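Local coordinates for protein transcriptional repressor (Vibrio fischeri, PDB 3KV1) that is a putative transcriptional repressor of the SorC family, whose domain here probably binds a sugar effector, at residues Leu16-Asp30 against Ile246-Leu260. Residues are numbered along the deposited sequence; the frame is centred on the assembly and turned at random.
Sequences LVEKFNLKRALISLD and IDVLATSVSCAMALL
Ile27 and Thr251, paired across two parallel strands, stand side by side on the face shared with Ala25 and Leu249, and in the conformer of Thr251 given here its CG2 lies 3.5 Å from CD1 of Ile27. The torsion of Thr251 in that conformer (chi1 -168°) turns OG1 away from this methyl pair to bond Ala228 O, just past the end of strand 223-227. The other branch of Ile27, the CG2 methyl, lies anti to the backbone N (chi1 -61°, measured to CG1) and meets Val253 CG2 at 3.7 Å, the two side chains crossing at about a right angle.

Leu16 divides its two methyls over helix 253-260: CD1 touches Ala256 CB at 3.7 Å, whereas CD2 packs crosswise on Leu260. The Phe20 ring directs its edge at Leu259, with the backbone O of Leu259 near the ring plane, and Lys19 CG sits over one face.

A ladder of backbone hydrogen bonds joins the strands, from Asp247 O, which takes both Lys23 N and Arg24 N, to Ser28 O, which takes Val253 N; the one from Leu26 N to Leu249 O is nearly straight (171°). Beyond the ladder strand 248-252 turns into the helix. There Ser252 OG caps Cys255 N (3.0 Å), while Asp30 reaches the helix start with both oxygens: OD1 receives Ser254 N through its syn lone pair, and OD2 is met by Ser254 OG from above the carboxylate plane at 2.8 Å. Helix 34-52 packs on the other sheet face, that of Ser28, Val248 and Ala250. Strand 24-28 thus extends the parallel part of the mixed sheet beyond 248-252, with helices on both faces, as in a Rossmann-like three-layer alpha/beta/alpha fold.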
loop_
_atom_site.group_PDB
_atom_site.type_symbol
_atom_site.label_atom_id
_atom_site.label_comp_id
_atom_site.label_asym_id
_atom_site.label_seq_id
_atom_site.Cartn_x
_atom_site.Cartn_y
_atom_site.Cartn_z
ATOM N N LEU A 16 29.183 -5.936 -23.722
ATOM C CA LEU A 16 27.788 -6.212 -23.371
ATOM C C LEU A 16 26.801 -5.267 -24.077
ATOM O O LEU A 16 25.775 -5.690 -24.601
ATOM C CB LEU A 16 27.582 -6.090 -21.860
ATOM C CG LEU A 16 28.126 -7.241 -21.019
ATOM C CD1 LEU A 16 27.857 -6.958 -19.553
ATOM C CD2 LEU A 16 27.463 -8.565 -21.460
ATOM N N VAL A 17 27.127 -3.981 -24.066
ATOM C CA VAL A 17 26.311 -2.974 -24.706
ATOM C C VAL A 17 26.160 -3.302 -26.180
ATOM O O VAL A 17 25.052 -3.293 -26.714
ATOM C CB VAL A 17 26.914 -1.570 -24.513
ATOM C CG1 VAL A 17 26.340 -0.566 -25.539
ATOM C CG2 VAL A 17 26.681 -1.092 -23.072
ATOM N N GLU A 18 27.270 -3.644 -26.823
ATOM C CA GLU A 18 27.243 -3.944 -28.241
ATOM C C GLU A 18 26.471 -5.222 -28.506
ATOM O O GLU A 18 25.643 -5.282 -29.403
ATOM C CB GLU A 18 28.669 -4.076 -28.775
ATOM C CG GLU A 18 28.857 -3.443 -30.130
ATOM C CD GLU A 18 30.176 -3.828 -30.774
ATOM O OE1 GLU A 18 30.935 -4.623 -30.168
ATOM O OE2 GLU A 18 30.449 -3.337 -31.894
ATOM N N LYS A 19 26.740 -6.249 -27.710
ATOM C CA LYS A 19 26.159 -7.555 -27.959
ATOM C C LYS A 19 24.651 -7.607 -27.700
ATOM O O LYS A 19 23.928 -8.297 -28.420
ATOM C CB LYS A 19 26.891 -8.623 -27.118
ATOM C CG LYS A 19 26.662 -10.049 -27.574
ATOM C CD LYS A 19 27.355 -10.267 -28.915
ATOM C CE LYS A 19 27.378 -11.729 -29.309
ATOM N NZ LYS A 19 27.647 -11.908 -30.767
ATOM N N PHE A 20 24.182 -6.886 -26.675
ATOM C CA PHE A 20 22.804 -7.032 -26.227
ATOM C C PHE A 20 21.951 -5.791 -26.472
ATOM O O PHE A 20 20.840 -5.697 -25.967
ATOM C CB PHE A 20 22.763 -7.465 -24.754
ATOM C CG PHE A 20 23.371 -8.828 -24.515
ATOM C CD1 PHE A 20 22.749 -9.971 -25.010
ATOM C CD2 PHE A 20 24.581 -8.963 -23.833
ATOM C CE1 PHE A 20 23.312 -11.237 -24.805
ATOM C CE2 PHE A 20 25.157 -10.224 -23.629
ATOM C CZ PHE A 20 24.522 -11.359 -24.114
ATOM N N ASN A 21 22.475 -4.859 -27.261
ATOM C CA ASN A 21 21.737 -3.653 -27.591
ATOM C C ASN A 21 21.270 -2.891 -26.342
ATOM O O ASN A 21 20.117 -2.497 -26.241
ATOM C CB ASN A 21 20.532 -4.026 -28.431
ATOM C CG ASN A 21 20.454 -3.236 -29.683
ATOM O OD1 ASN A 21 19.823 -2.173 -29.721
ATOM N ND2 ASN A 21 21.122 -3.728 -30.730
ATOM N N LEU A 22 22.168 -2.698 -25.383
ATOM C CA LEU A 22 21.811 -1.989 -24.170
ATOM C C LEU A 22 22.139 -0.529 -24.333
ATOM O O LEU A 22 22.935 -0.134 -25.196
ATOM C CB LEU A 22 22.631 -2.513 -22.995
ATOM C CG LEU A 22 22.473 -4.025 -22.774
ATOM C CD1 LEU A 22 23.572 -4.563 -21.823
ATOM C CD2 LEU A 22 21.097 -4.246 -22.179
ATOM N N LYS A 23 21.550 0.270 -23.466
ATOM C CA LYS A 23 21.985 1.648 -23.250
ATOM C C LYS A 23 23.256 1.694 -22.386
ATOM O O LYS A 23 24.134 2.521 -22.612
ATOM C CB LYS A 23 20.880 2.433 -22.529
ATOM C CG LYS A 23 19.714 2.809 -23.464
ATOM C CD LYS A 23 18.785 3.904 -22.816
ATOM C CE LYS A 23 17.439 4.086 -23.527
ATOM N NZ LYS A 23 16.744 5.261 -22.884
ATOM N N ARG A 24 23.316 0.817 -21.385
ATOM C CA ARG A 24 24.403 0.794 -20.407
ATOM C C ARG A 24 24.577 -0.626 -19.902
ATOM O O ARG A 24 23.646 -1.431 -19.940
ATOM C CB ARG A 24 24.080 1.676 -19.180
ATOM C CG ARG A 24 24.222 3.177 -19.354
ATOM C CD ARG A 24 25.679 3.609 -19.587
ATOM N NE ARG A 24 26.530 3.537 -18.400
ATOM C CZ ARG A 24 26.550 4.448 -17.428
ATOM N NH1 ARG A 24 25.741 5.507 -17.478
ATOM N NH2 ARG A 24 27.381 4.298 -16.397
ATOM N N ALA A 25 25.775 -0.911 -19.406
ATOM C CA ALA A 25 26.022 -2.092 -18.604
ATOM C C ALA A 25 26.838 -1.607 -17.415
ATOM O O ALA A 25 27.818 -0.850 -17.583
ATOM C CB ALA A 25 26.777 -3.142 -19.419
ATOM N N LEU A 26 26.380 -1.950 -16.223
ATOM C CA LEU A 26 27.033 -1.539 -14.979
ATOM C C LEU A 26 27.612 -2.833 -14.359
ATOM O O LEU A 26 26.858 -3.674 -13.864
ATOM C CB LEU A 26 25.984 -0.931 -14.041
ATOM C CG LEU A 26 25.175 0.224 -14.693
ATOM C CD1 LEU A 26 24.140 0.755 -13.705
ATOM C CD2 LEU A 26 26.154 1.330 -15.064
ATOM N N ILE A 27 28.938 -2.974 -14.357
ATOM C CA ILE A 27 29.542 -4.241 -13.942
ATOM C C ILE A 27 30.354 -4.095 -12.664
ATOM O O ILE A 27 31.278 -3.276 -12.576
ATOM C CB ILE A 27 30.444 -4.796 -15.075
ATOM C CG1 ILE A 27 29.618 -5.056 -16.324
ATOM C CG2 ILE A 27 31.190 -6.063 -14.631
ATOM C CD1 ILE A 27 28.448 -5.989 -16.092
ATOM N N SER A 28 30.007 -4.902 -11.667
ATOM C CA SER A 28 30.689 -4.864 -10.377
ATOM C C SER A 28 31.691 -6.020 -10.277
ATOM O O SER A 28 31.486 -7.110 -10.842
ATOM C CB SER A 28 29.655 -4.914 -9.228
ATOM O OG SER A 28 29.010 -6.173 -9.182
ATOM N N LEU A 29 32.785 -5.786 -9.563
ATOM C CA LEU A 29 33.779 -6.835 -9.370
ATOM C C LEU A 29 33.163 -7.991 -8.588
ATOM O O LEU A 29 32.249 -7.800 -7.779
ATOM C CB LEU A 29 34.994 -6.288 -8.625
ATOM C CG LEU A 29 35.722 -5.187 -9.406
ATOM C CD1 LEU A 29 36.845 -4.615 -8.579
ATOM C CD2 LEU A 29 36.248 -5.745 -10.734
ATOM N N ASP A 30 33.663 -9.202 -8.821
ATOM C CA ASP A 30 33.167 -10.360 -8.089
ATOM C C ASP A 30 33.392 -10.249 -6.584
ATOM O O ASP A 30 34.479 -9.850 -6.127
ATOM C CB ASP A 30 33.826 -11.655 -8.616
ATOM C CG ASP A 30 33.392 -12.002 -10.039
ATOM O OD1 ASP A 30 32.258 -11.635 -10.452
ATOM O OD2 ASP A 30 34.187 -12.666 -10.748
ATOM N N ILE A 246 15.389 -5.080 -21.845
ATOM C CA ILE A 246 16.323 -4.476 -20.889
ATOM C C ILE A 246 17.144 -3.365 -21.513
ATOM O O ILE A 246 17.669 -3.537 -22.630
ATOM C CB ILE A 246 17.242 -5.533 -20.312
ATOM C CG1 ILE A 246 16.407 -6.536 -19.527
ATOM C CG2 ILE A 246 18.276 -4.889 -19.377
ATOM C CD1 ILE A 246 17.247 -7.702 -19.016
ATOM N N ASP A 247 17.220 -2.223 -20.829
ATOM C CA ASP A 247 18.054 -1.130 -21.313
ATOM C C ASP A 247 19.365 -0.971 -20.544
ATOM O O ASP A 247 20.400 -0.604 -21.119
ATOM C CB ASP A 247 17.242 0.137 -21.302
ATOM C CG ASP A 247 15.945 -0.034 -22.080
ATOM O OD1 ASP A 247 16.057 -0.245 -23.317
ATOM O OD2 ASP A 247 14.836 -0.020 -21.464
ATOM N N VAL A 248 19.314 -1.205 -19.236
ATOM C CA VAL A 248 20.513 -1.095 -18.421
ATOM C C VAL A 248 20.689 -2.404 -17.630
ATOM O O VAL A 248 19.792 -2.799 -16.865
ATOM C CB VAL A 248 20.373 0.059 -17.433
ATOM C CG1 VAL A 248 21.576 0.118 -16.499
ATOM C CG2 VAL A 248 20.170 1.419 -18.168
ATOM N N LEU A 249 21.814 -3.086 -17.830
ATOM C CA LEU A 249 22.029 -4.354 -17.136
ATOM C C LEU A 249 23.056 -4.109 -16.053
ATOM O O LEU A 249 24.135 -3.605 -16.338
ATOM C CB LEU A 249 22.568 -5.404 -18.105
ATOM C CG LEU A 249 22.944 -6.743 -17.470
ATOM C CD1 LEU A 249 21.653 -7.429 -16.998
ATOM C CD2 LEU A 249 23.715 -7.622 -18.479
ATOM N N ALA A 250 22.728 -4.440 -14.810
ATOM C CA ALA A 250 23.687 -4.284 -13.732
ATOM C C ALA A 250 23.980 -5.705 -13.176
ATOM O O ALA A 250 23.079 -6.404 -12.770
ATOM C CB ALA A 250 23.097 -3.332 -12.619
ATOM N N THR A 251 25.241 -6.085 -13.111
ATOM C CA THR A 251 25.559 -7.461 -12.762
ATOM C C THR A 251 27.052 -7.554 -12.437
ATOM O O THR A 251 27.737 -6.537 -12.348
ATOM C CB THR A 251 25.129 -8.471 -13.902
ATOM O OG1 THR A 251 25.191 -9.827 -13.429
ATOM C CG2 THR A 251 26.036 -8.342 -15.158
ATOM N N SER A 252 27.545 -8.767 -12.217
ATOM C CA SER A 252 28.930 -8.978 -11.771
ATOM C C SER A 252 29.863 -9.284 -12.967
ATOM O O SER A 252 29.378 -9.615 -14.046
ATOM C CB SER A 252 29.002 -10.194 -10.842
ATOM O OG SER A 252 28.760 -11.394 -11.575
ATOM N N VAL A 253 31.180 -9.217 -12.758
ATOM C CA VAL A 253 32.129 -9.595 -13.797
ATOM C C VAL A 253 31.866 -11.031 -14.283
ATOM O O VAL A 253 31.794 -11.299 -15.489
ATOM C CB VAL A 253 33.605 -9.471 -13.309
ATOM C CG1 VAL A 253 34.573 -10.170 -14.277
ATOM C CG2 VAL A 253 33.993 -7.983 -13.151
ATOM N N SER A 254 31.738 -11.970 -13.353
ATOM C CA SER A 254 31.500 -13.370 -13.774
ATOM C C SER A 254 30.215 -13.548 -14.587
ATOM O O SER A 254 30.204 -14.341 -15.562
ATOM C CB SER A 254 31.495 -14.329 -12.582
ATOM O OG SER A 254 32.813 -14.583 -12.195
ATOM N N CYS A 255 29.128 -12.874 -14.190
ATOM C CA CYS A 255 27.901 -12.946 -15.005
ATOM C C CYS A 255 28.157 -12.397 -16.402
ATOM O O CYS A 255 27.702 -12.976 -17.398
ATOM C CB CYS A 255 26.719 -12.186 -14.401
ATOM S SG CYS A 255 26.029 -12.966 -12.931
ATOM N N ALA A 256 28.868 -11.275 -16.478
ATOM C CA ALA A 256 29.152 -10.659 -17.774
ATOM C C ALA A 256 29.936 -11.618 -18.666
ATOM O O ALA A 256 29.627 -11.771 -19.853
ATOM C CB ALA A 256 29.927 -9.358 -17.601
HETATM N N MSE A 257 30.968 -12.249 -18.097
HETATM C CA MSE A 257 31.790 -13.239 -18.827
HETATM C C MSE A 257 30.919 -14.385 -19.302
HETATM O O MSE A 257 31.034 -14.834 -20.446
HETATM C CB MSE A 257 32.894 -13.760 -17.919
HETATM C CG MSE A 257 33.891 -12.709 -17.594
HETATM SE SE MSE A 257 35.231 -13.455 -16.397
HETATM C CE MSE A 257 36.634 -12.139 -16.730
ATOM N N ALA A 258 30.013 -14.846 -18.435
ATOM C CA ALA A 258 29.109 -15.956 -18.779
ATOM C C ALA A 258 28.206 -15.615 -19.970
ATOM O O ALA A 258 28.022 -16.458 -20.870
ATOM C CB ALA A 258 28.236 -16.351 -17.568
ATOM N N LEU A 259 27.655 -14.399 -19.953
ATOM C CA LEU A 259 26.734 -13.905 -20.992
ATOM C C LEU A 259 27.445 -13.802 -22.333
ATOM O O LEU A 259 26.884 -14.187 -23.367
ATOM C CB LEU A 259 26.194 -12.537 -20.616
ATOM C CG LEU A 259 25.284 -12.578 -19.374
ATOM C CD1 LEU A 259 24.969 -11.170 -18.940
ATOM C CD2 LEU A 259 24.027 -13.394 -19.648
ATOM N N LEU A 260 28.676 -13.275 -22.316
ATOM C CA LEU A 260 29.445 -13.122 -23.552
ATOM C C LEU A 260 29.831 -14.478 -24.118
ATOM O O LEU A 260 29.837 -14.677 -25.337
ATOM C CB LEU A 260 30.680 -12.240 -23.343
ATOM C CG LEU A 260 30.312 -10.789 -23.009
ATOM C CD1 LEU A 260 31.571 -10.019 -22.603
ATOM C CD2 LEU A 260 29.613 -10.136 -24.202
HETATM O O HOH W 1 18.344 -5.359 -24.795
HETATM O O HOH W 2 18.312 -0.406 -25.044
HETATM O O HOH W 3 17.619 -3.061 -25.159
#